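Long-range contact in metallo-beta-lactamase domain-containing protein (Enterococcus faecalis, PDB 2AZ4), which is of unknown function but carries a two-zinc metallo-beta-lactamase fold and is probably a metal-dependent hydrolase, perhaps an RNA-binding exonuclease: residues T278-L290 / V297-L310. Residues are numbered along the deposited sequence; the frame is centred on the assembly and turned at random.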
ATOM      1  N   THR A 278      15.974  16.283 -17.446  1.00 21.90           N
ATOM      2  CA  THR A 278      14.572  16.643 -17.306  1.00 21.68           C
ATOM      3  C   THR A 278      13.703  15.398 -17.271  1.00 20.69           C
ATOM      4  O   THR A 278      13.746  14.587 -18.181  1.00 21.61           O
ATOM      5  CB  THR A 278      14.089  17.501 -18.489  1.00 21.70           C
ATOM      6  OG1 THR A 278      14.880  18.689 -18.581  1.00 24.04           O
ATOM      7  CG2 THR A 278      12.621  17.866 -18.327  1.00 22.98           C
ATOM      8  N   VAL A 279      12.891  15.277 -16.234  1.00 19.96           N
ATOM      9  CA  VAL A 279      11.981  14.150 -16.081  1.00 18.91           C
ATOM     10  C   VAL A 279      10.673  14.399 -16.812  1.00 18.46           C
ATOM     11  O   VAL A 279      10.146  15.511 -16.759  1.00 18.48           O
ATOM     12  CB  VAL A 279      11.683  13.882 -14.586  1.00 18.73           C
ATOM     13  CG1 VAL A 279      10.733  12.707 -14.418  1.00 19.72           C
ATOM     14  CG2 VAL A 279      12.994  13.609 -13.843  1.00 19.27           C
ATOM     15  N   VAL A 280      10.161  13.349 -17.473  1.00 17.41           N
ATOM     16  CA  VAL A 280       8.851  13.387 -18.138  1.00 17.05           C
ATOM     17  C   VAL A 280       8.038  12.181 -17.666  1.00 16.66           C
ATOM     18  O   VAL A 280       8.468  11.037 -17.802  1.00 17.68           O
ATOM     19  CB  VAL A 280       8.984  13.394 -19.698  1.00 16.38           C
ATOM     20  CG1 VAL A 280       7.644  13.657 -20.359  1.00 15.49           C
ATOM     21  CG2 VAL A 280       9.976  14.447 -20.143  1.00 15.61           C
ATOM     22  N   LEU A 281       6.874  12.431 -17.103  1.00 16.88           N
ATOM     23  CA  LEU A 281       6.046  11.335 -16.584  1.00 17.00           C
ATOM     24  C   LEU A 281       4.826  11.067 -17.488  1.00 17.96           C
ATOM     25  O   LEU A 281       4.412  11.937 -18.262  1.00 18.09           O
ATOM     26  CB  LEU A 281       5.585  11.627 -15.143  1.00 16.64           C
ATOM     27  CG  LEU A 281       6.616  11.823 -14.002  1.00 16.34           C
ATOM     28  CD1 LEU A 281       5.989  12.029 -12.604  1.00 12.34           C
ATOM     29  CD2 LEU A 281       7.615  10.667 -13.937  1.00 13.78           C
ATOM     30  N   GLU A 282       4.254   9.871 -17.373  1.00 17.38           N
ATOM     31  CA  GLU A 282       2.972   9.597 -17.993  1.00 17.91           C
ATOM     32  C   GLU A 282       1.974  10.560 -17.353  1.00 17.06           C
ATOM     33  O   GLU A 282       2.126  10.902 -16.191  1.00 17.26           O
ATOM     34  CB  GLU A 282       2.588   8.126 -17.759  1.00 18.26           C
ATOM     35  CG  GLU A 282       1.260   7.719 -18.392  1.00 19.72           C
ATOM     36  CD  GLU A 282       0.097   7.972 -17.450  1.00 23.92           C
ATOM     37  OE1 GLU A 282       0.350   8.019 -16.235  1.00 25.90           O
ATOM     38  OE2 GLU A 282      -1.059   8.146 -17.899  1.00 24.72           O
ATOM     39  N   ALA A 283       0.961  10.998 -18.104  1.00 16.77           N
ATOM     40  CA  ALA A 283       0.071  12.092 -17.666  1.00 16.24           C
ATOM     41  C   ALA A 283      -0.654  11.895 -16.335  1.00 16.48           C
ATOM     42  O   ALA A 283      -0.756  12.844 -15.537  1.00 16.55           O
ATOM     43  CB  ALA A 283      -0.912  12.489 -18.776  1.00 15.87           C
ATOM     44  N   ASN A 284      -1.152  10.686 -16.089  1.00 16.99           N
ATOM     45  CA  ASN A 284      -1.923  10.395 -14.867  1.00 16.79           C
ATOM     46  C   ASN A 284      -1.020  10.445 -13.659  1.00 16.26           C
ATOM     47  O   ASN A 284      -1.440  10.862 -12.585  1.00 16.93           O
ATOM     48  CB  ASN A 284      -2.650   9.036 -14.953  1.00 16.61           C
ATOM     49  CG  ASN A 284      -3.802   9.053 -15.970  1.00 17.91           C
ATOM     50  OD1 ASN A 284      -4.870   9.572 -15.698  1.00 19.21           O
ATOM     51  ND2 ASN A 284      -3.572   8.485 -17.137  1.00 19.10           N
ATOM     52  N   MET A 285       0.236  10.041 -13.833  1.00 16.64           N
ATOM     53  CA  MET A 285       1.230  10.162 -12.768  1.00 15.90           C
ATOM     54  C   MET A 285       1.567  11.641 -12.480  1.00 16.87           C
ATOM     55  O   MET A 285       1.681  12.046 -11.309  1.00 17.02           O
ATOM     56  CB  MET A 285       2.498   9.353 -13.064  1.00 16.23           C
ATOM     57  CG  MET A 285       3.432   9.205 -11.841  1.00 15.12           C
ATOM     58  SD  MET A 285       2.702   8.198 -10.495  1.00 13.14           S
ATOM     59  CE  MET A 285       3.057   9.284  -9.119  1.00 15.06           C
ATOM     60  N   ALA A 286       1.743  12.429 -13.535  1.00 17.00           N
ATOM     61  CA  ALA A 286       1.941  13.867 -13.400  1.00 17.65           C
ATOM     62  C   ALA A 286       0.766  14.501 -12.679  1.00 17.50           C
ATOM     63  O   ALA A 286       0.947  15.352 -11.806  1.00 18.50           O
ATOM     64  CB  ALA A 286       2.138  14.519 -14.777  1.00 17.70           C
ATOM     65  N   ALA A 287      -0.441  14.086 -13.035  1.00 17.85           N
ATOM     66  CA  ALA A 287      -1.640  14.665 -12.444  1.00 17.87           C
ATOM     67  C   ALA A 287      -1.746  14.377 -10.945  1.00 17.95           C
ATOM     68  O   ALA A 287      -2.123  15.263 -10.168  1.00 18.09           O
ATOM     69  CB  ALA A 287      -2.890  14.175 -13.172  1.00 17.78           C
ATOM     70  N   LEU A 288      -1.453  13.130 -10.560  1.00 17.72           N
ATOM     71  CA  LEU A 288      -1.389  12.718  -9.147  1.00 17.77           C
ATOM     72  C   LEU A 288      -0.361  13.552  -8.371  1.00 17.93           C
ATOM     73  O   LEU A 288      -0.607  14.007  -7.249  1.00 16.63           O
ATOM     74  CB  LEU A 288      -1.023  11.223  -9.029  1.00 16.72           C
ATOM     75  CG  LEU A 288      -1.068  10.611  -7.610  1.00 17.75           C
ATOM     76  CD1 LEU A 288      -2.409  10.903  -6.874  1.00 14.42           C
ATOM     77  CD2 LEU A 288      -0.789   9.103  -7.687  1.00 16.02           C
ATOM     78  N   LEU A 289       0.803  13.736  -8.977  1.00 18.79           N
ATOM     79  CA  LEU A 289       1.855  14.537  -8.365  1.00 20.31           C
ATOM     80  C   LEU A 289       1.410  15.968  -8.117  1.00 20.97           C
ATOM     81  O   LEU A 289       1.751  16.588  -7.080  1.00 21.76           O
ATOM     82  CB  LEU A 289       3.050  14.566  -9.293  1.00 20.96           C
ATOM     83  CG  LEU A 289       4.321  15.059  -8.649  1.00 22.57           C
ATOM     84  CD1 LEU A 289       4.924  13.949  -7.820  1.00 25.42           C
ATOM     85  CD2 LEU A 289       5.259  15.442  -9.745  1.00 26.37           C
ATOM     86  N   LEU A 290       0.675  16.498  -9.086  1.00 20.92           N
ATOM     87  CA  LEU A 290       0.164  17.857  -9.016  1.00 21.16           C
ATOM     88  C   LEU A 290      -0.864  17.911  -7.896  1.00 21.42           C
ATOM     89  O   LEU A 290      -0.846  18.820  -7.086  1.00 21.72           O
ATOM     90  CB  LEU A 290      -0.457  18.284 -10.356  1.00 20.55           C
ATOM     91  CG  LEU A 290      -1.191  19.638 -10.435  1.00 21.37           C
ATOM     92  CD1 LEU A 290      -0.267  20.817 -10.058  1.00 19.53           C
ATOM     93  CD2 LEU A 290      -1.793  19.839 -11.825  1.00 20.82           C
ATOM     94  N   VAL A 297       5.335  18.834 -13.497  1.00 22.31           N
ATOM     95  CA  VAL A 297       6.402  18.193 -14.233  1.00 21.28           C
ATOM     96  C   VAL A 297       5.926  18.014 -15.674  1.00 20.13           C
ATOM     97  O   VAL A 297       4.721  17.966 -15.921  1.00 18.76           O
ATOM     98  CB  VAL A 297       6.790  16.823 -13.565  1.00 21.77           C
ATOM     99  CG1 VAL A 297       5.621  15.808 -13.611  1.00 20.51           C
ATOM    100  CG2 VAL A 297       8.049  16.226 -14.191  1.00 23.11           C
ATOM    101  N   ARG A 298       6.868  17.899 -16.606  1.00 19.19           N
ATOM    102  CA  ARG A 298       6.572  17.536 -18.005  1.00 18.64           C
ATOM    103  C   ARG A 298       5.960  16.137 -18.077  1.00 18.42           C
ATOM    104  O   ARG A 298       6.185  15.296 -17.201  1.00 18.34           O
ATOM    105  CB  ARG A 298       7.823  17.664 -18.903  1.00 18.98           C
ATOM    106  CG  ARG A 298       8.247  19.119 -19.136  1.00 19.78           C
ATOM    107  CD  ARG A 298       9.689  19.209 -19.658  1.00 21.34           C
ATOM    108  NE  ARG A 298      10.146  20.599 -19.717  1.00 25.03           N
ATOM    109  CZ  ARG A 298      10.575  21.319 -18.670  1.00 29.10           C
ATOM    110  NH1 ARG A 298      10.609  20.806 -17.435  1.00 25.23           N
ATOM    111  NH2 ARG A 298      10.952  22.580 -18.860  1.00 30.39           N
ATOM    112  N   TYR A 299       5.145  15.900 -19.097  1.00 17.55           N
ATOM    113  CA  TYR A 299       4.393  14.662 -19.186  1.00 17.57           C
ATOM    114  C   TYR A 299       4.061  14.320 -20.620  1.00 16.79           C
ATOM    115  O   TYR A 299       4.141  15.165 -21.486  1.00 16.64           O
ATOM    116  CB  TYR A 299       3.083  14.779 -18.399  1.00 16.60           C
ATOM    117  CG  TYR A 299       2.159  15.852 -18.955  1.00 17.44           C
ATOM    118  CD1 TYR A 299       1.180  15.550 -19.912  1.00 16.46           C
ATOM    119  CD2 TYR A 299       2.271  17.175 -18.525  1.00 16.77           C
ATOM    120  CE1 TYR A 299       0.341  16.542 -20.404  1.00 16.72           C
ATOM    121  CE2 TYR A 299       1.461  18.167 -19.022  1.00 16.16           C
ATOM    122  CZ  TYR A 299       0.473  17.844 -19.936  1.00 16.02           C
ATOM    123  OH  TYR A 299      -0.332  18.854 -20.425  1.00 17.01           O
ATOM    124  N   TYR A 300       3.671  13.070 -20.838  1.00 16.98           N
ATOM    125  CA  TYR A 300       3.118  12.622 -22.111  1.00 16.55           C
ATOM    126  C   TYR A 300       1.863  11.810 -21.822  1.00 16.41           C
ATOM    127  O   TYR A 300       1.708  11.225 -20.733  1.00 16.37           O
ATOM    128  CB  TYR A 300       4.136  11.820 -22.936  1.00 16.72           C
ATOM    129  CG  TYR A 300       4.370  10.430 -22.431  1.00 16.61           C
ATOM    130  CD1 TYR A 300       3.850   9.327 -23.106  1.00 16.88           C
ATOM    131  CD2 TYR A 300       5.097  10.214 -21.247  1.00 17.29           C
ATOM    132  CE1 TYR A 300       4.071   8.042 -22.631  1.00 15.14           C
ATOM    133  CE2 TYR A 300       5.312   8.941 -20.760  1.00 16.25           C
ATOM    134  CZ  TYR A 300       4.792   7.865 -21.446  1.00 15.56           C
ATOM    135  OH  TYR A 300       4.987   6.600 -20.958  1.00 16.44           O
ATOM    136  N   TYR A 301       0.954  11.816 -22.786  1.00 16.01           N
ATOM    137  CA  TYR A 301      -0.250  11.005 -22.719  1.00 17.00           C
ATOM    138  C   TYR A 301      -0.019   9.622 -23.279  1.00 17.66           C
ATOM    139  O   TYR A 301       0.471   9.465 -24.400  1.00 17.42           O
ATOM    140  CB  TYR A 301      -1.371  11.674 -23.492  1.00 16.68           C
ATOM    141  CG  TYR A 301      -1.965  12.836 -22.760  1.00 16.62           C
ATOM    142  CD1 TYR A 301      -2.803  12.621 -21.656  1.00 18.74           C
ATOM    143  CD2 TYR A 301      -1.735  14.139 -23.180  1.00 17.64           C
ATOM    144  CE1 TYR A 301      -3.370  13.681 -20.969  1.00 16.95           C
ATOM    145  CE2 TYR A 301      -2.308  15.223 -22.501  1.00 18.65           C
ATOM    146  CZ  TYR A 301      -3.130  14.960 -21.390  1.00 17.92           C
ATOM    147  OH  TYR A 301      -3.696  15.989 -20.699  1.00 19.20           O
ATOM    148  N   ALA A 302      -0.381   8.613 -22.492  1.00 19.01           N
ATOM    149  CA  ALA A 302      -0.386   7.237 -22.971  1.00 20.24           C
ATOM    150  C   ALA A 302      -1.829   6.803 -23.267  1.00 21.12           C
ATOM    151  O   ALA A 302      -2.095   5.639 -23.550  1.00 21.52           O
ATOM    152  CB  ALA A 302       0.259   6.329 -21.943  1.00 20.15           C
ATOM    153  N   GLU A 303      -2.756   7.753 -23.203  1.00 22.06           N
ATOM    154  CA  GLU A 303      -4.170   7.492 -23.454  1.00 23.64           C
ATOM    155  C   GLU A 303      -4.743   8.675 -24.238  1.00 23.59           C
ATOM    156  O   GLU A 303      -4.122   9.732 -24.321  1.00 23.04           O
ATOM    157  CB  GLU A 303      -4.917   7.279 -22.126  1.00 23.79           C
ATOM    158  CG  GLU A 303      -4.461   5.997 -21.361  1.00 25.68           C
ATOM    159  CD  GLU A 303      -4.879   5.920 -19.873  1.00 27.21           C
ATOM    160  OE1 GLU A 303      -5.793   6.653 -19.428  1.00 28.98           O
ATOM    161  OE2 GLU A 303      -4.263   5.083 -19.147  1.00 33.07           O
ATOM    162  N   SER A 304      -5.920   8.491 -24.822  1.00 24.43           N
ATOM    163  CA  SER A 304      -6.596   9.569 -25.529  1.00 25.07           C
ATOM    164  C   SER A 304      -7.316  10.549 -24.582  1.00 26.16           C
ATOM    165  O   SER A 304      -7.632  10.226 -23.441  1.00 26.77           O
ATOM    166  CB  SER A 304      -7.529   9.010 -26.612  1.00 25.16           C
ATOM    167  OG  SER A 304      -6.764   8.328 -27.605  1.00 23.26           O
ATOM    168  N   GLY A 305      -7.555  11.759 -25.057  1.00 27.18           N
ATOM    169  CA  GLY A 305      -8.199  12.764 -24.232  1.00 28.24           C
ATOM    170  C   GLY A 305      -7.170  13.611 -23.513  1.00 28.68           C
ATOM    171  O   GLY A 305      -5.965  13.513 -23.784  1.00 29.27           O
ATOM    172  N   LYS A 306      -7.661  14.435 -22.591  1.00 28.46           N
ATOM    173  CA  LYS A 306      -6.872  15.435 -21.897  1.00 28.47           C
ATOM    174  C   LYS A 306      -7.263  15.379 -20.434  1.00 27.46           C
ATOM    175  O   LYS A 306      -8.419  15.090 -20.094  1.00 27.60           O
ATOM    176  CB  LYS A 306      -7.189  16.845 -22.419  1.00 29.19           C
ATOM    177  CG  LYS A 306      -6.849  17.109 -23.888  1.00 32.20           C
ATOM    178  CD  LYS A 306      -5.569  17.926 -24.044  1.00 37.67           C
ATOM    179  CE  LYS A 306      -5.840  19.455 -24.073  1.00 41.54           C
ATOM    180  NZ  LYS A 306      -6.614  19.887 -25.299  1.00 41.77           N
ATOM    181  N   ILE A 307      -6.296  15.629 -19.560  1.00 25.88           N
ATOM    182  CA  ILE A 307      -6.609  15.825 -18.151  1.00 24.93           C
ATOM    183  C   ILE A 307      -6.614  17.347 -17.943  1.00 24.61           C
ATOM    184  O   ILE A 307      -5.588  17.994 -18.147  1.00 24.72           O
ATOM    185  CB  ILE A 307      -5.568  15.154 -17.261  1.00 25.04           C
ATOM    186  CG1 ILE A 307      -5.584  13.639 -17.519  1.00 23.83           C
ATOM    187  CG2 ILE A 307      -5.787  15.531 -15.764  1.00 23.81           C
ATOM    188  CD1 ILE A 307      -4.478  12.894 -16.809  1.00 24.78           C
ATOM    189  N   PRO A 308      -7.771  17.914 -17.560  1.00 24.17           N
ATOM    190  CA  PRO A 308      -7.916  19.385 -17.511  1.00 24.24           C
ATOM    191  C   PRO A 308      -6.911  20.117 -16.602  1.00 23.90           C
ATOM    192  O   PRO A 308      -6.518  21.247 -16.910  1.00 23.86           O
ATOM    193  CB  PRO A 308      -9.367  19.603 -17.058  1.00 24.26           C
ATOM    194  CG  PRO A 308      -9.912  18.256 -16.639  1.00 24.69           C
ATOM    195  CD  PRO A 308      -9.008  17.189 -17.185  1.00 24.72           C
ATOM    196  N   GLU A 309      -6.483  19.460 -15.526  1.00 22.62           N
ATOM    197  CA  GLU A 309      -5.640  20.060 -14.489  1.00 23.08           C
ATOM    198  C   GLU A 309      -4.245  20.374 -14.984  1.00 21.92           C
ATOM    199  O   GLU A 309      -3.594  21.277 -14.485  1.00 21.80           O
ATOM    200  CB  GLU A 309      -5.519  19.100 -13.305  1.00 23.71           C
ATOM    201  CG  GLU A 309      -6.744  19.047 -12.404  1.00 28.51           C
ATOM    202  CD  GLU A 309      -7.953  18.395 -13.071  1.00 32.95           C
ATOM    203  OE1 GLU A 309      -7.752  17.468 -13.891  1.00 32.44           O
ATOM    204  OE2 GLU A 309      -9.102  18.823 -12.777  1.00 35.29           O
ATOM    205  N   LEU A 310      -3.815  19.635 -15.996  1.00 20.69           N
ATOM    206  CA  LEU A 310      -2.456  19.709 -16.493  1.00 20.30           C
ATOM    207  C   LEU A 310      -2.309  20.925 -17.386  1.00 20.62           C
ATOM    208  O   LEU A 310      -3.246  21.310 -18.080  1.00 21.63           O
ATOM    209  CB  LEU A 310      -2.107  18.415 -17.233  1.00 19.72           C
ATOM    210  CG  LEU A 310      -1.978  17.158 -16.363  1.00 18.32           C
ATOM    211  CD1 LEU A 310      -1.654  15.981 -17.232  1.00 17.49           C
ATOM    212  CD2 LEU A 310      -0.840  17.351 -15.304  1.00 18.38           C
TER
HETATM  213  O   HOH W   1       9.726  18.152 -16.221  1.00 20.91           O
HETATM  214  O   HOH W   2      -1.926   9.057 -20.156  1.00 25.38           O
HETATM  215  O   HOH W   3       2.711  17.293 -12.296  1.00 18.61           O
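Ala283 sets its methyl group against the ring of Tyr301, CB lying 3.4 Å from Tyr301 CD1, while Ile307 CD1 and Leu310 CD1 pack round the same methyl. The contact belongs to a beta-alpha-beta unit: strand 278-282 runs into helix 283-293, and the chain returns as strand 298-300, a parallel edge strand of a six-stranded sheet remote from the zinc site. Leu281 N donates to Arg298 O (2.9 Å, 168° at the hydrogen); Tyr300 N also appears to donate to Leu281 O, an oxygen whose place is less sure because it crowds Tyr299 CA.

On the helix side of this pair, Val297 CG1 fits among Leu281 CD1, Leu289 CD2 and Ala286 CB; a chi1 of 64° puts that methyl between the backbone N and the carbonyl carbon, turned to the helix. Leu310 continues the apolar layer, with CD2 against Ala286 and Ala287 and CD1 3.7 Å above the centre of the Tyr299 ring, whose hydroxyl is bonded to Asn311 O. On the other side of the sheet, Val280 and Tyr300 meet Leu321 of helix 318-323, and Tyr300 OH is hydrogen-bonded to Gln331 O.

Water joins the two segments at the strand ends: one molecule links Val279 O with Arg298 N and NH1. Glu282 is the N-cap, its OE1 accepting from Met285 N at 3.1 Å. Its chain bends at chi2 (-88°), which turns the carboxylate back to the amides of Asn284 and Met285 at the start of the helix. Glu282 OE2 takes Asn284 N from above the carboxylate plane, Asn284 ND2 on its syn lone pair at 2.6 Å, and a water that accepts from Ala302 N.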